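Long-range contact in UBP3-associated protein BRE5 (Saccharomyces cerevisiae, PDB 2QIY), which acts with the ubiquitin protease UBP3 in de-ubiquitination, here represented by its N-terminal NTF2-like domain: residues H101-F113 with V119-S131. Numbering follows the deposited sequence.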
loop_
_atom_site.group_PDB
_atom_site.type_symbol
_atom_site.label_atom_id
_atom_site.label_comp_id
_atom_site.label_asym_id
_atom_site.label_seq_id
_atom_site.Cartn_x
_atom_site.Cartn_y
_atom_site.Cartn_z
ATOM N N HIS A 101 -7.396 17.304 -9.375
ATOM C CA HIS A 101 -6.485 16.220 -9.748
ATOM C C HIS A 101 -5.007 16.641 -9.664
ATOM O O HIS A 101 -4.175 16.108 -10.384
ATOM C CB HIS A 101 -6.841 15.709 -11.157
ATOM C CG HIS A 101 -6.821 14.216 -11.304
ATOM N ND1 HIS A 101 -7.259 13.354 -10.319
ATOM C CD2 HIS A 101 -6.473 13.434 -12.356
ATOM C CE1 HIS A 101 -7.154 12.106 -10.747
ATOM N NE2 HIS A 101 -6.675 12.127 -11.979
ATOM N N LYS A 102 -4.695 17.588 -8.773
ATOM C CA LYS A 102 -3.335 18.118 -8.633
ATOM C C LYS A 102 -2.505 17.487 -7.497
ATOM O O LYS A 102 -1.290 17.690 -7.417
ATOM C CB LYS A 102 -3.369 19.647 -8.476
ATOM C CG LYS A 102 -3.844 20.413 -9.721
ATOM C CD LYS A 102 -2.915 20.178 -10.914
ATOM C CE LYS A 102 -3.291 21.033 -12.128
ATOM N NZ LYS A 102 -4.470 20.515 -12.907
ATOM N N SER A 103 -3.163 16.745 -6.615
ATOM C CA SER A 103 -2.456 15.992 -5.577
ATOM C C SER A 103 -1.972 14.664 -6.154
ATOM O O SER A 103 -2.468 14.225 -7.198
ATOM C CB SER A 103 -3.370 15.772 -4.378
ATOM O OG SER A 103 -3.673 17.013 -3.766
ATOM N N ILE A 104 -1.004 14.035 -5.479
ATOM C CA ILE A 104 -0.421 12.795 -5.979
ATOM C C ILE A 104 -0.488 11.709 -4.913
ATOM O O ILE A 104 -0.045 11.911 -3.792
ATOM C CB ILE A 104 1.055 12.982 -6.421
ATOM C CG1 ILE A 104 1.197 14.173 -7.374
ATOM C CG2 ILE A 104 1.585 11.680 -7.076
ATOM C CD1 ILE A 104 2.624 14.638 -7.556
ATOM N N LEU A 105 -1.058 10.567 -5.288
ATOM C CA LEU A 105 -1.086 9.340 -4.478
ATOM C C LEU A 105 0.089 8.482 -4.886
ATOM O O LEU A 105 0.231 8.166 -6.069
ATOM C CB LEU A 105 -2.368 8.557 -4.810
ATOM C CG LEU A 105 -3.055 7.543 -3.868
ATOM C CD1 LEU A 105 -3.832 6.405 -4.572
ATOM C CD2 LEU A 105 -2.303 7.100 -2.596
ATOM N N ILE A 106 0.938 8.110 -3.918
ATOM C CA ILE A 106 2.093 7.277 -4.185
ATOM C C ILE A 106 2.035 6.007 -3.324
ATOM O O ILE A 106 1.774 6.077 -2.130
ATOM C CB ILE A 106 3.433 8.031 -3.894
ATOM C CG1 ILE A 106 3.506 9.334 -4.686
ATOM C CG2 ILE A 106 4.636 7.132 -4.196
ATOM C CD1 ILE A 106 4.740 10.226 -4.328
ATOM N N MET A 107 2.286 4.850 -3.920
ATOM C CA MET A 107 2.492 3.654 -3.086
ATOM C C MET A 107 3.854 3.067 -3.373
ATOM O O MET A 107 4.222 2.902 -4.545
ATOM C CB MET A 107 1.490 2.561 -3.411
ATOM C CG MET A 107 0.089 2.806 -3.062
ATOM S SD MET A 107 -0.766 1.329 -3.669
ATOM C CE MET A 107 -0.267 0.155 -2.452
ATOM N N ALA A 108 4.593 2.729 -2.316
ATOM C CA ALA A 108 5.914 2.133 -2.463
ATOM C C ALA A 108 5.915 0.788 -1.754
ATOM O O ALA A 108 5.208 0.609 -0.755
ATOM C CB ALA A 108 6.937 3.037 -1.848
ATOM N N THR A 109 6.675 -0.180 -2.252
ATOM C CA THR A 109 6.815 -1.412 -1.461
ATOM C C THR A 109 8.265 -1.785 -1.495
ATOM O O THR A 109 8.996 -1.409 -2.428
ATOM C CB THR A 109 6.003 -2.641 -1.994
ATOM O OG1 THR A 109 6.656 -3.215 -3.146
ATOM C CG2 THR A 109 4.568 -2.269 -2.351
ATOM N N GLY A 110 8.683 -2.567 -0.513
ATOM C CA GLY A 110 10.091 -2.966 -0.464
ATOM C C GLY A 110 10.372 -3.759 0.785
ATOM O O GLY A 110 9.451 -4.327 1.387
ATOM N N GLU A 111 11.639 -3.766 1.175
ATOM C CA GLU A 111 12.085 -4.463 2.380
ATOM C C GLU A 111 12.918 -3.482 3.189
ATOM O O GLU A 111 13.854 -2.887 2.675
ATOM C CB GLU A 111 12.841 -5.740 2.019
ATOM C CG GLU A 111 11.902 -6.748 1.317
ATOM C CD GLU A 111 12.431 -8.170 1.194
ATOM O OE1 GLU A 111 13.524 -8.493 1.704
ATOM O OE2 GLU A 111 11.658 -8.988 0.624
ATOM N N MET A 112 12.488 -3.272 4.429
ATOM C CA MET A 112 13.047 -2.248 5.296
ATOM C C MET A 112 13.816 -2.912 6.427
ATOM O O MET A 112 13.439 -3.979 6.907
ATOM C CB MET A 112 11.880 -1.390 5.853
ATOM C CG MET A 112 12.316 -0.247 6.712
ATOM S SD MET A 112 10.873 0.775 7.071
ATOM C CE MET A 112 10.614 1.543 5.482
ATOM N N PHE A 113 14.908 -2.297 6.851
ATOM C CA PHE A 113 15.607 -2.786 8.039
ATOM C C PHE A 113 16.304 -1.602 8.698
ATOM O O PHE A 113 16.213 -0.462 8.214
ATOM C CB PHE A 113 16.568 -3.936 7.726
ATOM C CG PHE A 113 17.727 -3.567 6.811
ATOM C CD1 PHE A 113 19.024 -3.492 7.331
ATOM C CD2 PHE A 113 17.525 -3.363 5.450
ATOM C CE1 PHE A 113 20.093 -3.172 6.512
ATOM C CE2 PHE A 113 18.629 -3.052 4.592
ATOM C CZ PHE A 113 19.889 -2.957 5.141
ATOM N N VAL A 119 15.362 -7.950 7.831
ATOM C CA VAL A 119 14.426 -7.178 7.008
ATOM C C VAL A 119 12.957 -7.430 7.414
ATOM O O VAL A 119 12.615 -8.454 8.034
ATOM C CB VAL A 119 14.538 -7.513 5.521
ATOM C CG1 VAL A 119 15.929 -7.119 5.004
ATOM C CG2 VAL A 119 14.257 -9.027 5.282
ATOM N N TYR A 120 12.120 -6.467 7.016
ATOM C CA TYR A 120 10.679 -6.528 7.156
ATOM C C TYR A 120 10.086 -6.011 5.852
ATOM O O TYR A 120 10.478 -4.924 5.374
ATOM C CB TYR A 120 10.235 -5.586 8.262
ATOM C CG TYR A 120 10.805 -5.909 9.615
ATOM C CD1 TYR A 120 12.076 -5.482 9.977
ATOM C CD2 TYR A 120 10.061 -6.651 10.529
ATOM C CE1 TYR A 120 12.610 -5.757 11.237
ATOM C CE2 TYR A 120 10.559 -6.939 11.784
ATOM C CZ TYR A 120 11.856 -6.494 12.139
ATOM O OH TYR A 120 12.388 -6.802 13.375
ATOM N N LYS A 121 9.156 -6.761 5.275
ATOM C CA LYS A 121 8.510 -6.356 4.018
ATOM C C LYS A 121 7.548 -5.255 4.361
ATOM O O LYS A 121 6.914 -5.321 5.415
ATOM C CB LYS A 121 7.683 -7.490 3.455
ATOM C CG LYS A 121 8.478 -8.526 2.691
ATOM C CD LYS A 121 7.492 -9.200 1.715
ATOM C CE LYS A 121 8.187 -9.765 0.474
ATOM N NZ LYS A 121 8.978 -8.799 -0.316
ATOM N N PHE A 122 7.425 -4.249 3.498
ATOM C CA PHE A 122 6.482 -3.166 3.807
ATOM C C PHE A 122 5.838 -2.623 2.553
ATOM O O PHE A 122 6.351 -2.771 1.444
ATOM C CB PHE A 122 7.216 -2.007 4.508
ATOM C CG PHE A 122 8.050 -1.159 3.562
ATOM C CD1 PHE A 122 7.485 -0.017 2.981
ATOM C CD2 PHE A 122 9.348 -1.521 3.213
ATOM C CE1 PHE A 122 8.200 0.765 2.101
ATOM C CE2 PHE A 122 10.081 -0.744 2.342
ATOM C CZ PHE A 122 9.511 0.410 1.773
ATOM N N CYS A 123 4.689 -1.990 2.763
ATOM C CA CYS A 123 4.104 -1.108 1.780
ATOM C C CYS A 123 3.873 0.239 2.460
ATOM O O CYS A 123 3.478 0.321 3.636
ATOM C CB CYS A 123 2.819 -1.708 1.271
ATOM S SG CYS A 123 1.608 -2.201 2.447
ATOM N N GLN A 124 4.189 1.310 1.755
ATOM C CA GLN A 124 4.035 2.633 2.356
ATOM C C GLN A 124 3.320 3.517 1.345
ATOM O O GLN A 124 3.698 3.542 0.170
ATOM C CB GLN A 124 5.391 3.252 2.761
ATOM C CG GLN A 124 5.255 4.598 3.538
ATOM C CD GLN A 124 6.516 5.011 4.311
ATOM O OE1 GLN A 124 6.514 6.020 5.044
ATOM N NE2 GLN A 124 7.581 4.246 4.164
ATOM N N THR A 125 2.308 4.254 1.809
ATOM C CA THR A 125 1.522 5.087 0.912
ATOM C C THR A 125 1.592 6.526 1.364
ATOM O O THR A 125 1.545 6.795 2.560
ATOM C CB THR A 125 0.059 4.605 0.904
ATOM O OG1 THR A 125 0.038 3.328 0.253
ATOM C CG2 THR A 125 -0.806 5.535 0.140
ATOM N N PHE A 126 1.703 7.433 0.401
ATOM C CA PHE A 126 1.747 8.882 0.656
ATOM C C PHE A 126 0.725 9.619 -0.183
ATOM O O PHE A 126 0.389 9.187 -1.301
ATOM C CB PHE A 126 3.088 9.433 0.196
ATOM C CG PHE A 126 4.273 8.770 0.830
ATOM C CD1 PHE A 126 4.826 7.615 0.254
ATOM C CD2 PHE A 126 4.868 9.319 1.980
ATOM C CE1 PHE A 126 5.943 7.013 0.832
ATOM C CE2 PHE A 126 6.006 8.724 2.538
ATOM C CZ PHE A 126 6.527 7.569 1.959
ATOM N N ILE A 127 0.258 10.754 0.334
ATOM C CA ILE A 127 -0.469 11.725 -0.491
ATOM C C ILE A 127 0.283 13.052 -0.412
ATOM O O ILE A 127 0.600 13.522 0.689
ATOM C CB ILE A 127 -1.943 11.928 -0.059
ATOM C CG1 ILE A 127 -2.713 10.627 -0.236
ATOM C CG2 ILE A 127 -2.607 13.037 -0.922
ATOM C CD1 ILE A 127 -2.908 10.274 -1.641
ATOM N N LEU A 128 0.600 13.595 -1.580
ATOM C CA LEU A 128 1.297 14.875 -1.729
ATOM C C LEU A 128 0.313 15.924 -2.227
ATOM O O LEU A 128 -0.370 15.731 -3.242
ATOM C CB LEU A 128 2.453 14.761 -2.730
ATOM C CG LEU A 128 3.463 13.633 -2.503
ATOM C CD1 LEU A 128 4.628 13.846 -3.448
ATOM C CD2 LEU A 128 3.936 13.610 -1.053
ATOM N N LEU A 129 0.274 17.048 -1.522
ATOM C CA LEU A 129 -0.617 18.151 -1.858
ATOM C C LEU A 129 0.218 19.351 -2.348
ATOM O O LEU A 129 1.129 19.793 -1.656
ATOM C CB LEU A 129 -1.402 18.544 -0.604
ATOM C CG LEU A 129 -2.333 19.758 -0.724
ATOM C CD1 LEU A 129 -3.577 19.395 -1.481
ATOM C CD2 LEU A 129 -2.692 20.240 0.667
ATOM N N PRO A 130 -0.100 19.903 -3.531
ATOM C CA PRO A 130 0.782 20.986 -3.994
ATOM C C PRO A 130 0.674 22.235 -3.121
ATOM O O PRO A 130 -0.363 22.474 -2.507
ATOM C CB PRO A 130 0.289 21.280 -5.417
ATOM C CG PRO A 130 -1.095 20.689 -5.505
ATOM C CD PRO A 130 -1.216 19.624 -4.455
ATOM N N SER A 131 1.757 23.000 -3.046
ATOM C CA SER A 131 1.774 24.253 -2.287
ATOM C C SER A 131 0.769 25.260 -2.851
ATOM O O SER A 131 0.690 25.478 -4.070
ATOM C CB SER A 131 3.178 24.863 -2.309
ATOM O OG SER A 131 3.663 24.945 -3.641
HETATM O O HOH W 1 7.947 -6.272 -0.129
#
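From I104 paired with L128 to M112 paired with Y120, two neighbouring strands form a long antiparallel beta hairpin in the curved sheet of the NTF2-like domain. Ten backbone hydrogen bonds join them. The side chains of I104, I106, F126 and L128 lie on the face that meets helix 11-28. On this face I106 CD1 touches L128 CD1 at 3.7 Å. The F122 ring folds back over the other strand because its CG sits between the backbone N and the carbonyl carbon (chi1 76°). One ring face covers G110, whose N lies 3.7 Å above the plane. M112 CE lies over the centre of the opposite face, 3.9 Å from the F122 ring centroid, in a CH-pi contact. The other side of the sheet carries L105, M107, T125 and I127. L105 CD2 presses on I127 CD1 at 3.4 Å, a tight fit. M107 and T125 lie side by side and also pack on the second subunit. Further along, K121 NZ donates to the anti lone pair of E111 OE2 at 2.8 Å. A water links K121 NZ to G110 O. E111 OE2 also hydrogen-bonds S150 OG of the second subunit. An alanine in place of E111 would probably leave the K121 ammonium without its carboxylate mate and that serine without this bond. The chemistry thus divides: the side with I104, I106 and F126 is mainly apolar and packs on helix 11-28, while on the other M107, T125 and the E111-K121 salt bridge meet the second subunit.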